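Local coordinates for DNA repair protein RAD7 (Saccharomyces cerevisiae, PDB 5ZB2) that acts in the global genome repair complex that promotes nucleotide excision repair of nontranscribing DNA, and interacts with Elc1, at residues D134-I139 with F158-T163; N294-C299 with D322-L327; L343-L348 with E369-L374. One frame throughout, in Å; residues are numbered along the deposited sequence.

How the contacts relate
All three contacts join successive turns of the leucine-rich-repeat solenoid. Contacts 1 and 2 reach the parallel strands, on opposite sides of the chain's centre, their centres about 29 Å apart. Contact 1 lies where the strands run out into loops, and a carboxylate, an amide and a bridging water do much of the holding. Contact 2 covers the lead-in to the strands, with carbonyl-directed bonds beside a leucine and cysteine core. Contact 3 touches contact 2, their centres about 11 Å apart, and repeats this approach without a strand pair: a buried asparagine grips backbone where helix 361-370 ends. All are partly buried, with apolar P136, L324 and L348 inside and polar N162, R325 and N373 exposed.

Contact 1: residues D134-I139 with F158-T163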
ATOM      1  N   ASP A 134       4.619   1.561  21.097  1.00 32.34           N
ATOM      2  CA  ASP A 134       3.695   1.290  22.190  1.00 34.24           C
ATOM      3  C   ASP A 134       2.408   0.692  21.624  1.00 33.25           C
ATOM      4  O   ASP A 134       1.614   1.390  20.993  1.00 30.88           O
ATOM      5  CB  ASP A 134       3.384   2.573  22.961  1.00 36.21           C
ATOM      6  CG  ASP A 134       2.416   2.346  24.105  1.00 40.64           C
ATOM      7  OD1 ASP A 134       2.186   1.173  24.466  1.00 35.98           O
ATOM      8  OD2 ASP A 134       1.886   3.340  24.643  1.00 57.72           O
ATOM      9  N   GLY A 135       2.217  -0.585  21.833  1.00 32.55           N
ATOM     10  CA  GLY A 135       1.056  -1.261  21.349  1.00 32.32           C
ATOM     11  C   GLY A 135       1.116  -1.942  20.002  1.00 32.00           C
ATOM     12  O   GLY A 135       0.100  -2.063  19.401  1.00 31.55           O
ATOM     13  N   PRO A 136       2.266  -2.382  19.523  1.00 31.48           N
ATOM     14  CA  PRO A 136       2.295  -3.086  18.232  1.00 30.90           C
ATOM     15  C   PRO A 136       1.871  -4.534  18.424  1.00 31.93           C
ATOM     16  O   PRO A 136       2.709  -5.430  18.312  1.00 30.54           O
ATOM     17  CB  PRO A 136       3.761  -2.995  17.812  1.00 32.57           C
ATOM     18  CG  PRO A 136       4.514  -2.864  19.092  1.00 31.82           C
ATOM     19  CD  PRO A 136       3.620  -2.108  20.035  1.00 32.03           C
ATOM     20  N   PHE A 137       0.599  -4.765  18.733  1.00 31.23           N
ATOM     21  CA  PHE A 137       0.154  -6.096  19.142  1.00 33.80           C
ATOM     22  C   PHE A 137       0.032  -7.073  17.974  1.00 31.97           C
ATOM     23  O   PHE A 137      -0.190  -8.264  18.216  1.00 31.88           O
ATOM     24  CB  PHE A 137      -1.184  -6.008  19.888  1.00 32.57           C
ATOM     25  CG  PHE A 137      -2.352  -5.588  19.032  1.00 32.73           C
ATOM     26  CD1 PHE A 137      -2.662  -4.246  18.871  1.00 32.19           C
ATOM     27  CD2 PHE A 137      -3.158  -6.533  18.418  1.00 33.24           C
ATOM     28  CE1 PHE A 137      -3.741  -3.854  18.099  1.00 34.78           C
ATOM     29  CE2 PHE A 137      -4.246  -6.146  17.643  1.00 34.71           C
ATOM     30  CZ  PHE A 137      -4.534  -4.805  17.486  1.00 33.95           C
ATOM     31  N   LEU A 138       0.178  -6.622  16.727  1.00 32.61           N
ATOM     32  CA  LEU A 138       0.089  -7.550  15.601  1.00 34.53           C
ATOM     33  C   LEU A 138       1.379  -8.344  15.396  1.00 34.83           C
ATOM     34  O   LEU A 138       1.337  -9.456  14.860  1.00 34.21           O
ATOM     35  CB  LEU A 138      -0.250  -6.796  14.313  1.00 34.06           C
ATOM     36  CG  LEU A 138      -1.628  -6.135  14.194  1.00 37.02           C
ATOM     37  CD1 LEU A 138      -1.711  -5.294  12.926  1.00 31.59           C
ATOM     38  CD2 LEU A 138      -2.743  -7.164  14.198  1.00 35.49           C
ATOM     39  N   ILE A 139       2.521  -7.807  15.823  1.00 33.38           N
ATOM     40  CA  ILE A 139       3.817  -8.392  15.490  1.00 34.89           C
ATOM     41  C   ILE A 139       4.037  -9.649  16.327  1.00 33.83           C
ATOM     42  O   ILE A 139       4.016  -9.600  17.562  1.00 32.95           O
ATOM     43  CB  ILE A 139       4.948  -7.380  15.723  1.00 34.60           C
ATOM     44  CG1 ILE A 139       4.627  -6.015  15.091  1.00 33.08           C
ATOM     45  CG2 ILE A 139       6.265  -7.926  15.188  1.00 35.76           C
ATOM     46  CD1 ILE A 139       4.507  -6.018  13.576  1.00 34.96           C
ATOM     47  N   PHE A 158      15.805   1.146  21.786  1.00 36.56           N
ATOM     48  CA  PHE A 158      14.602   0.367  21.521  1.00 36.82           C
ATOM     49  C   PHE A 158      13.743   0.337  22.774  1.00 37.10           C
ATOM     50  O   PHE A 158      14.194  -0.120  23.830  1.00 34.61           O
ATOM     51  CB  PHE A 158      14.948  -1.056  21.070  1.00 35.66           C
ATOM     52  CG  PHE A 158      13.753  -1.861  20.638  1.00 34.84           C
ATOM     53  CD1 PHE A 158      13.088  -1.562  19.458  1.00 35.33           C
ATOM     54  CD2 PHE A 158      13.292  -2.915  21.412  1.00 34.62           C
ATOM     55  CE1 PHE A 158      11.986  -2.295  19.057  1.00 34.00           C
ATOM     56  CE2 PHE A 158      12.187  -3.655  21.014  1.00 33.18           C
ATOM     57  CZ  PHE A 158      11.538  -3.344  19.834  1.00 33.05           C
ATOM     58  N   HIS A 159      12.515   0.841  22.651  1.00 35.48           N
ATOM     59  CA  HIS A 159      11.499   0.751  23.691  1.00 36.77           C
ATOM     60  C   HIS A 159      10.249   0.140  23.078  1.00 35.76           C
ATOM     61  O   HIS A 159       9.760   0.627  22.053  1.00 35.18           O
ATOM     62  CB  HIS A 159      11.172   2.128  24.284  1.00 37.54           C
ATOM     63  CG  HIS A 159      12.333   2.790  24.957  1.00 44.71           C
ATOM     64  ND1 HIS A 159      12.308   3.165  26.285  1.00 41.39           N
ATOM     65  CD2 HIS A 159      13.554   3.145  24.490  1.00 43.47           C
ATOM     66  CE1 HIS A 159      13.463   3.720  26.606  1.00 42.32           C
ATOM     67  NE2 HIS A 159      14.237   3.719  25.535  1.00 41.43           N
ATOM     68  N   ILE A 160       9.745  -0.933  23.690  1.00 34.00           N
ATOM     69  CA  ILE A 160       8.502  -1.565  23.263  1.00 34.62           C
ATOM     70  C   ILE A 160       7.602  -1.751  24.478  1.00 36.30           C
ATOM     71  O   ILE A 160       8.078  -2.056  25.578  1.00 34.72           O
ATOM     72  CB  ILE A 160       8.753  -2.910  22.550  1.00 36.06           C
ATOM     73  CG1 ILE A 160       7.412  -3.552  22.171  1.00 36.44           C
ATOM     74  CG2 ILE A 160       9.590  -3.836  23.427  1.00 34.03           C
ATOM     75  CD1 ILE A 160       7.538  -4.697  21.212  1.00 37.15           C
ATOM     76  N   SER A 161       6.295  -1.581  24.274  1.00 33.08           N
ATOM     77  CA  SER A 161       5.341  -1.638  25.370  1.00 35.28           C
ATOM     78  C   SER A 161       4.024  -2.234  24.891  1.00 33.28           C
ATOM     79  O   SER A 161       3.681  -2.173  23.707  1.00 31.45           O
ATOM     80  CB  SER A 161       5.091  -0.246  25.964  1.00 36.54           C
ATOM     81  OG  SER A 161       6.308   0.383  26.323  1.00 45.53           O
ATOM     82  N   ASN A 162       3.290  -2.819  25.841  1.00 30.55           N
ATOM     83  CA  ASN A 162       1.890  -3.210  25.661  1.00 35.17           C
ATOM     84  C   ASN A 162       1.704  -4.199  24.505  1.00 33.87           C
ATOM     85  O   ASN A 162       0.988  -3.938  23.535  1.00 31.08           O
ATOM     86  CB  ASN A 162       1.013  -1.969  25.463  1.00 33.24           C
ATOM     87  CG  ASN A 162       0.736  -1.249  26.761  1.00 34.69           C
ATOM     88  OD1 ASN A 162       0.344  -1.866  27.748  1.00 32.73           O
ATOM     89  ND2 ASN A 162       0.953   0.059  26.775  1.00 36.16           N
ATOM     90  N   THR A 163       2.336  -5.364  24.642  1.00 31.89           N
ATOM     91  CA  THR A 163       2.085  -6.475  23.724  1.00 32.47           C
ATOM     92  C   THR A 163       2.584  -7.759  24.365  1.00 32.71           C
ATOM     93  O   THR A 163       3.747  -7.832  24.768  1.00 31.46           O
ATOM     94  CB  THR A 163       2.769  -6.252  22.375  1.00 33.10           C
ATOM     95  OG1 THR A 163       2.624  -7.430  21.573  1.00 34.21           O
ATOM     96  CG2 THR A 163       4.256  -5.937  22.549  1.00 32.47           C
TER
HETATM   97  O   HOH W   1       3.955  -7.546  19.198  1.00 32.47           O
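D134 and N162 lie side by side and point the same way, joined by a hydrogen bond from ND2 of N162 to OD1 of D134 at 2.8 Å. The bond is nearly straight, 168° at the hydrogen, and arrives on the syn lone pair of the carboxylate within the amide plane, the two flat groups being only 27° apart. From CB of N162, which lies 3.5 Å from D134 OD1, the side chain climbs through CG, still beside that oxygen, to ND2, the atom that makes the bond. On the aspartate side, CG stands opposite the backbone N (chi1 180°), which brings OD1 beside CB of S161 as well. With an alanine in place of D134 the N162 amide is likely to lose this acceptor and be freer to turn. Next along the chain, G135 N donates to S161 O at 2.9 Å, from above the carbonyl plane, and G135 CA makes a CH...O contact with N162 O. The backbone angles of G135 would press a side chain against the preceding carbonyl, which explains the glycine. Further in, P136 CG meets I160 CD1 at 4.1 Å, and W144 of helix 141-150 packs on both residues. A water then closes the loop end, donating to P136 O and I139 O and accepting from T163 OG1 at 2.7 Å. The parallel pairing of strands 130-134 and 157-161, adjacent in the leucine-rich-repeat solenoid, thus passes into side-chain and water bonds where the chain turns away, while proline and isoleucine keep the inner side apolar.

Contact 2: residues N294-C299 with D322-L327; sequences NNLIEC and DSLRSL
S323 turns its hydroxyl onto the carbonyl of L296, OG donating to O at 2.8 Å, and this bond opens the close-fitting side of the contact. OG sits between the backbone N and the carbonyl carbon of its own residue (chi1 53°), and from there it reaches the L296 oxygen tilted 30° from the carbonyl plane. Next to it L296 and L324 run side by side in the same direction, CG of L296 3.9 Å from CD2 of L324. The same CD2 also touches CB of C299, whose other neighbour is CD1 of L327, giving a continuous apolar row; from helix 309-320, L315 packs on L296 and C299, and L316 on L324. The backbone knits the row together: I297 O takes a hydrogen bond from R325 N at 2.8 Å and a weak one from S326 N, and C299 N donates to S326 O at 3.3 Å as the parallel strands begin.

The outward side is more exposed and more polar. I297 crosses R325, its CG2 lying 3.7 Å from CG of the arginine, while I297 CD1 rests against S323 O. The arginine chain bends at chi2 (-55°), which folds it back so that NE donates to S323 O at 3.0 Å from above the carbonyl plane, though the oxygen lies in the guanidinium plane. Along the strands, the extended E298 chain sets its CG 3.3 Å from S326 OG. Between strands 298-300 and 326-328 of this leucine-rich-repeat solenoid, then, the leucine and cysteine side chains meet by apolar contact alone across the segments, whereas the carbonyls of L296 and I297 gain donors from 322-327, and S323 O is held by R325 of its own segment.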
ATOM      1  N   ASN A 294      22.767  17.072  40.580  1.00 57.70           N
ATOM      2  CA  ASN A 294      22.641  18.421  40.043  1.00 67.61           C
ATOM      3  C   ASN A 294      21.968  18.466  38.679  1.00 58.70           C
ATOM      4  O   ASN A 294      21.709  19.564  38.177  1.00 57.11           O
ATOM      5  CB  ASN A 294      24.023  19.074  39.937  1.00 87.12           C
ATOM      6  CG  ASN A 294      24.665  19.308  41.290  1.00 96.81           C
ATOM      7  OD1 ASN A 294      23.981  19.590  42.275  1.00 90.56           O
ATOM      8  ND2 ASN A 294      25.987  19.195  41.344  1.00110.74           N
ATOM      9  N   ASN A 295      21.684  17.315  38.066  1.00 55.62           N
ATOM     10  CA  ASN A 295      21.090  17.269  36.735  1.00 58.15           C
ATOM     11  C   ASN A 295      19.711  16.619  36.727  1.00 49.81           C
ATOM     12  O   ASN A 295      19.158  16.379  35.647  1.00 50.16           O
ATOM     13  CB  ASN A 295      22.019  16.525  35.771  1.00 59.99           C
ATOM     14  CG  ASN A 295      23.402  17.142  35.701  1.00 62.88           C
ATOM     15  OD1 ASN A 295      24.323  16.715  36.400  1.00 68.51           O
ATOM     16  ND2 ASN A 295      23.557  18.156  34.858  1.00 62.78           N
ATOM     17  N   LEU A 296      19.140  16.331  37.892  1.00 47.45           N
ATOM     18  CA  LEU A 296      17.870  15.618  37.945  1.00 47.37           C
ATOM     19  C   LEU A 296      16.736  16.541  37.510  1.00 47.67           C
ATOM     20  O   LEU A 296      16.457  17.552  38.162  1.00 47.27           O
ATOM     21  CB  LEU A 296      17.627  15.080  39.351  1.00 45.84           C
ATOM     22  CG  LEU A 296      16.470  14.089  39.505  1.00 45.24           C
ATOM     23  CD1 LEU A 296      16.711  12.826  38.695  1.00 42.14           C
ATOM     24  CD2 LEU A 296      16.256  13.747  40.973  1.00 44.52           C
ATOM     25  N   ILE A 297      16.089  16.189  36.404  1.00 47.71           N
ATOM     26  CA  ILE A 297      15.012  16.985  35.834  1.00 48.95           C
ATOM     27  C   ILE A 297      13.647  16.448  36.241  1.00 48.77           C
ATOM     28  O   ILE A 297      12.716  17.220  36.475  1.00 49.12           O
ATOM     29  CB  ILE A 297      15.158  17.028  34.296  1.00 50.15           C
ATOM     30  CG1 ILE A 297      16.465  17.718  33.896  1.00 52.94           C
ATOM     31  CG2 ILE A 297      13.963  17.714  33.638  1.00 55.76           C
ATOM     32  CD1 ILE A 297      16.584  19.165  34.346  1.00 57.89           C
ATOM     33  N   GLU A 298      13.521  15.127  36.335  1.00 47.16           N
ATOM     34  CA  GLU A 298      12.254  14.479  36.622  1.00 47.90           C
ATOM     35  C   GLU A 298      12.482  13.384  37.648  1.00 44.33           C
ATOM     36  O   GLU A 298      13.440  12.612  37.538  1.00 43.32           O
ATOM     37  CB  GLU A 298      11.645  13.893  35.343  1.00 50.94           C
ATOM     38  CG  GLU A 298      10.241  13.343  35.499  1.00 56.08           C
ATOM     39  CD  GLU A 298       9.722  12.736  34.209  1.00 62.08           C
ATOM     40  OE1 GLU A 298       9.292  11.564  34.230  1.00 60.20           O
ATOM     41  OE2 GLU A 298       9.762  13.429  33.170  1.00 64.26           O
ATOM     42  N   CYS A 299      11.602  13.322  38.645  1.00 43.04           N
ATOM     43  CA  CYS A 299      11.708  12.314  39.692  1.00 42.63           C
ATOM     44  C   CYS A 299      10.314  11.927  40.161  1.00 41.00           C
ATOM     45  O   CYS A 299       9.482  12.804  40.415  1.00 40.67           O
ATOM     46  CB  CYS A 299      12.536  12.831  40.869  1.00 41.02           C
ATOM     47  SG  CYS A 299      12.772  11.612  42.174  1.00 42.65           S
ATOM     48  N   ASP A 322      17.686  22.484  42.670  1.00 54.00           N
ATOM     49  CA  ASP A 322      17.863  23.526  41.671  1.00 55.57           C
ATOM     50  C   ASP A 322      17.583  23.060  40.248  1.00 55.23           C
ATOM     51  O   ASP A 322      17.495  23.901  39.347  1.00 56.36           O
ATOM     52  CB  ASP A 322      19.289  24.079  41.752  1.00 61.17           C
ATOM     53  CG  ASP A 322      19.597  24.687  43.106  1.00 67.08           C
ATOM     54  OD1 ASP A 322      18.732  25.413  43.644  1.00 62.25           O
ATOM     55  OD2 ASP A 322      20.699  24.431  43.638  1.00 66.12           O
ATOM     56  N   SER A 323      17.432  21.753  40.022  1.00 53.54           N
ATOM     57  CA  SER A 323      17.261  21.221  38.679  1.00 53.77           C
ATOM     58  C   SER A 323      15.888  20.614  38.417  1.00 51.97           C
ATOM     59  O   SER A 323      15.473  20.563  37.257  1.00 53.45           O
ATOM     60  CB  SER A 323      18.334  20.158  38.398  1.00 51.27           C
ATOM     61  OG  SER A 323      18.350  19.171  39.414  1.00 50.28           O
ATOM     62  N   LEU A 324      15.174  20.169  39.448  1.00 50.10           N
ATOM     63  CA  LEU A 324      13.910  19.478  39.237  1.00 49.57           C
ATOM     64  C   LEU A 324      12.895  20.374  38.532  1.00 51.04           C
ATOM     65  O   LEU A 324      12.734  21.549  38.871  1.00 51.49           O
ATOM     66  CB  LEU A 324      13.339  19.003  40.573  1.00 48.55           C
ATOM     67  CG  LEU A 324      13.983  17.761  41.190  1.00 48.83           C
ATOM     68  CD1 LEU A 324      13.552  17.597  42.640  1.00 46.99           C
ATOM     69  CD2 LEU A 324      13.618  16.522  40.385  1.00 47.32           C
ATOM     70  N   ARG A 325      12.202  19.798  37.545  1.00 51.76           N
ATOM     71  CA  ARG A 325      11.096  20.458  36.863  1.00 52.87           C
ATOM     72  C   ARG A 325       9.748  19.805  37.129  1.00 52.77           C
ATOM     73  O   ARG A 325       8.724  20.490  37.073  1.00 52.66           O
ATOM     74  CB  ARG A 325      11.339  20.483  35.346  1.00 56.77           C
ATOM     75  CG  ARG A 325      12.743  20.925  34.939  1.00 61.94           C
ATOM     76  CD  ARG A 325      13.114  22.274  35.530  1.00 76.33           C
ATOM     77  NE  ARG A 325      14.529  22.593  35.335  1.00 81.22           N
ATOM     78  CZ  ARG A 325      15.012  23.364  34.364  1.00 83.45           C
ATOM     79  NH1 ARG A 325      14.206  23.922  33.469  1.00 94.09           N
ATOM     80  NH2 ARG A 325      16.317  23.581  34.291  1.00 81.88           N
ATOM     81  N   SER A 326       9.724  18.503  37.414  1.00 50.19           N
ATOM     82  CA  SER A 326       8.509  17.820  37.834  1.00 48.42           C
ATOM     83  C   SER A 326       8.862  16.805  38.910  1.00 46.23           C
ATOM     84  O   SER A 326       9.896  16.135  38.828  1.00 46.43           O
ATOM     85  CB  SER A 326       7.803  17.125  36.659  1.00 49.05           C
ATOM     86  OG  SER A 326       8.608  16.112  36.095  1.00 54.03           O
ATOM     87  N   LEU A 327       7.999  16.701  39.918  1.00 44.19           N
ATOM     88  CA  LEU A 327       8.220  15.826  41.061  1.00 43.09           C
ATOM     89  C   LEU A 327       6.902  15.170  41.432  1.00 41.43           C
ATOM     90  O   LEU A 327       5.881  15.854  41.551  1.00 42.82           O
ATOM     91  CB  LEU A 327       8.781  16.610  42.252  1.00 44.57           C
ATOM     92  CG  LEU A 327       9.104  15.815  43.519  1.00 42.23           C
ATOM     93  CD1 LEU A 327      10.293  14.892  43.295  1.00 42.50           C
ATOM     94  CD2 LEU A 327       9.370  16.759  44.677  1.00 41.20           C
TER

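Contact 3: residues L343-L348 with E369-L374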
ATOM      1  N   LEU A 343      11.076  22.076  50.161  1.00 52.73           N
ATOM      2  CA  LEU A 343      10.738  22.009  48.740  1.00 52.09           C
ATOM      3  C   LEU A 343      10.625  23.429  48.188  1.00 53.03           C
ATOM      4  O   LEU A 343       9.538  23.980  47.998  1.00 52.22           O
ATOM      5  CB  LEU A 343       9.451  21.217  48.535  1.00 51.44           C
ATOM      6  CG  LEU A 343       9.030  20.934  47.091  1.00 51.30           C
ATOM      7  CD1 LEU A 343      10.138  20.238  46.316  1.00 49.58           C
ATOM      8  CD2 LEU A 343       7.762  20.091  47.073  1.00 50.12           C
ATOM      9  N   ALA A 344      11.786  24.027  47.922  1.00 55.14           N
ATOM     10  CA  ALA A 344      11.878  25.372  47.352  1.00 55.87           C
ATOM     11  C   ALA A 344      12.783  25.285  46.126  1.00 55.77           C
ATOM     12  O   ALA A 344      14.010  25.341  46.246  1.00 56.92           O
ATOM     13  CB  ALA A 344      12.413  26.371  48.373  1.00 56.25           C
ATOM     14  N   CYS A 345      12.176  25.153  44.950  1.00 54.51           N
ATOM     15  CA  CYS A 345      12.897  24.872  43.724  1.00 54.18           C
ATOM     16  C   CYS A 345      12.653  25.977  42.704  1.00 55.47           C
ATOM     17  O   CYS A 345      11.491  26.298  42.414  1.00 55.93           O
ATOM     18  CB  CYS A 345      12.453  23.525  43.147  1.00 53.05           C
ATOM     19  SG  CYS A 345      12.456  22.175  44.352  1.00 50.17           S
ATOM     20  N   PRO A 346      13.703  26.568  42.122  1.00 56.76           N
ATOM     21  CA  PRO A 346      13.476  27.665  41.168  1.00 57.92           C
ATOM     22  C   PRO A 346      12.823  27.224  39.868  1.00 60.87           C
ATOM     23  O   PRO A 346      12.120  28.029  39.243  1.00 60.72           O
ATOM     24  CB  PRO A 346      14.889  28.215  40.927  1.00 57.93           C
ATOM     25  CG  PRO A 346      15.794  27.075  41.216  1.00 58.07           C
ATOM     26  CD  PRO A 346      15.137  26.294  42.316  1.00 56.44           C
ATOM     27  N   ASN A 347      13.021  25.977  39.443  1.00 60.33           N
ATOM     28  CA  ASN A 347      12.569  25.523  38.133  1.00 67.59           C
ATOM     29  C   ASN A 347      11.435  24.506  38.196  1.00 58.04           C
ATOM     30  O   ASN A 347      11.008  24.013  37.148  1.00 59.55           O
ATOM     31  CB  ASN A 347      13.748  24.928  37.356  1.00 63.38           C
ATOM     32  CG  ASN A 347      14.914  25.887  37.247  1.00 68.62           C
ATOM     33  OD1 ASN A 347      14.759  27.022  36.796  1.00 91.11           O
ATOM     34  ND2 ASN A 347      16.089  25.441  37.676  1.00 63.63           N
ATOM     35  N   LEU A 348      10.932  24.183  39.384  1.00 55.00           N
ATOM     36  CA  LEU A 348       9.852  23.212  39.492  1.00 54.07           C
ATOM     37  C   LEU A 348       8.569  23.789  38.906  1.00 55.67           C
ATOM     38  O   LEU A 348       8.174  24.912  39.235  1.00 56.31           O
ATOM     39  CB  LEU A 348       9.649  22.816  40.954  1.00 54.12           C
ATOM     40  CG  LEU A 348       8.604  21.738  41.242  1.00 53.58           C
ATOM     41  CD1 LEU A 348       8.974  20.430  40.562  1.00 49.79           C
ATOM     42  CD2 LEU A 348       8.462  21.538  42.743  1.00 51.80           C
ATOM     43  N   GLU A 369       4.548  30.095  47.316  1.00 72.23           N
ATOM     44  CA  GLU A 369       5.472  31.200  47.539  1.00 77.55           C
ATOM     45  C   GLU A 369       6.932  30.788  47.401  1.00 75.87           C
ATOM     46  O   GLU A 369       7.775  31.633  47.078  1.00 78.38           O
ATOM     47  CB  GLU A 369       5.246  31.803  48.930  1.00 83.56           C
ATOM     48  CG  GLU A 369       3.810  32.233  49.218  1.00 97.56           C
ATOM     49  CD  GLU A 369       3.240  33.153  48.153  1.00114.33           C
ATOM     50  OE1 GLU A 369       2.809  32.647  47.095  1.00105.04           O
ATOM     51  OE2 GLU A 369       3.225  34.383  48.373  1.00117.35           O
ATOM     52  N   GLN A 370       7.253  29.514  47.631  1.00 67.96           N
ATOM     53  CA  GLN A 370       8.633  29.045  47.587  1.00 64.94           C
ATOM     54  C   GLN A 370       9.049  28.514  46.222  1.00 61.15           C
ATOM     55  O   GLN A 370      10.227  28.177  46.043  1.00 58.25           O
ATOM     56  CB  GLN A 370       8.851  27.944  48.632  1.00 64.85           C
ATOM     57  CG  GLN A 370       8.804  28.422  50.072  1.00 67.27           C
ATOM     58  CD  GLN A 370       9.130  27.316  51.058  1.00 66.67           C
ATOM     59  OE1 GLN A 370       9.195  26.142  50.694  1.00 63.41           O
ATOM     60  NE2 GLN A 370       9.343  27.689  52.314  1.00 67.53           N
ATOM     61  N   ASN A 371       8.128  28.425  45.263  1.00 60.42           N
ATOM     62  CA  ASN A 371       8.401  27.841  43.950  1.00 59.88           C
ATOM     63  C   ASN A 371       7.859  28.777  42.877  1.00 61.92           C
ATOM     64  O   ASN A 371       6.695  28.664  42.465  1.00 62.57           O
ATOM     65  CB  ASN A 371       7.793  26.444  43.838  1.00 56.28           C
ATOM     66  CG  ASN A 371       8.413  25.462  44.820  1.00 54.47           C
ATOM     67  OD1 ASN A 371       9.384  24.778  44.497  1.00 53.88           O
ATOM     68  ND2 ASN A 371       7.865  25.401  46.031  1.00 53.86           N
ATOM     69  N   PRO A 372       8.684  29.706  42.383  1.00 63.47           N
ATOM     70  CA  PRO A 372       8.155  30.748  41.487  1.00 73.51           C
ATOM     71  C   PRO A 372       7.593  30.214  40.180  1.00 71.92           C
ATOM     72  O   PRO A 372       6.686  30.835  39.612  1.00 76.19           O
ATOM     73  CB  PRO A 372       9.374  31.650  41.248  1.00 71.97           C
ATOM     74  CG  PRO A 372      10.547  30.760  41.456  1.00 69.63           C
ATOM     75  CD  PRO A 372      10.145  29.811  42.547  1.00 64.05           C
ATOM     76  N   ASN A 373       8.099  29.089  39.681  1.00 66.10           N
ATOM     77  CA  ASN A 373       7.662  28.549  38.402  1.00 64.91           C
ATOM     78  C   ASN A 373       6.673  27.401  38.541  1.00 62.10           C
ATOM     79  O   ASN A 373       6.294  26.804  37.529  1.00 62.46           O
ATOM     80  CB  ASN A 373       8.876  28.088  37.588  1.00 67.64           C
ATOM     81  CG  ASN A 373       9.701  29.247  37.068  1.00 80.89           C
ATOM     82  OD1 ASN A 373       9.163  30.301  36.726  1.00 91.27           O
ATOM     83  ND2 ASN A 373      11.014  29.061  37.009  1.00 83.60           N
ATOM     84  N   LEU A 374       6.243  27.076  39.758  1.00 60.65           N
ATOM     85  CA  LEU A 374       5.262  26.014  39.947  1.00 59.28           C
ATOM     86  C   LEU A 374       3.912  26.468  39.401  1.00 61.69           C
ATOM     87  O   LEU A 374       3.398  27.519  39.797  1.00 65.74           O
ATOM     88  CB  LEU A 374       5.157  25.652  41.425  1.00 56.79           C
ATOM     89  CG  LEU A 374       4.283  24.449  41.790  1.00 54.80           C
ATOM     90  CD1 LEU A 374       4.723  23.193  41.052  1.00 54.14           C
ATOM     91  CD2 LEU A 374       4.322  24.213  43.289  1.00 53.59           C
TER
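N371 lays its side-chain amide along the backbone of 343-345 and grips it at two points. ND2 donates to L343 O at 2.9 Å, with the acceptor close to the amide plane, and OD1 accepts from C345 N, also at 2.9 Å, that donor standing above the plane of the side-chain carbonyl. With CG turned opposite its own carbonyl carbon (chi1 -64°) and chi2 at -91°, the amide presents one polar atom to each group. ND2 also bonds L367 O in the preceding helix, so both ends of this buried amide are satisfied and its rotation is fixed. OD1 is further bordered by CB of C345, and CD2 of L348 lies 3.8 Å from N371 OD1, the two side chains crossing at a slant.

On one flank of this grip, A344 CB packs on CB of Q370 at 3.9 Å, and A344 CA makes a CH...O contact with Q370 O. On the other, P372 touches the carbonyl oxygens of P346 (through CG) and C345 (through CD), and N373 ND2 gives a weak, bent hydrogen bond to P346 O at 2.7 Å. Farther along, L348 and L374 run side by side and point the same way, with CG of L348 4.1 Å from CD1 of L374. N371 takes the place that C345 holds one turn earlier, C345-P346-N347-L348 aligning with N371-P372-N373-L374 as in the lead-in of cysteine-containing leucine-rich repeats, and its amide ties the two lead-ins together. The segment 369-374 leaves helix 361-370 through a type I turn, N371 to L374, on its way to strand 376-378; 343-348 leads from helix 337-341 into strand 350-352, with L316 of helix 309-320 behind L343 and C345, and L351 of that strand touching L343 and L374.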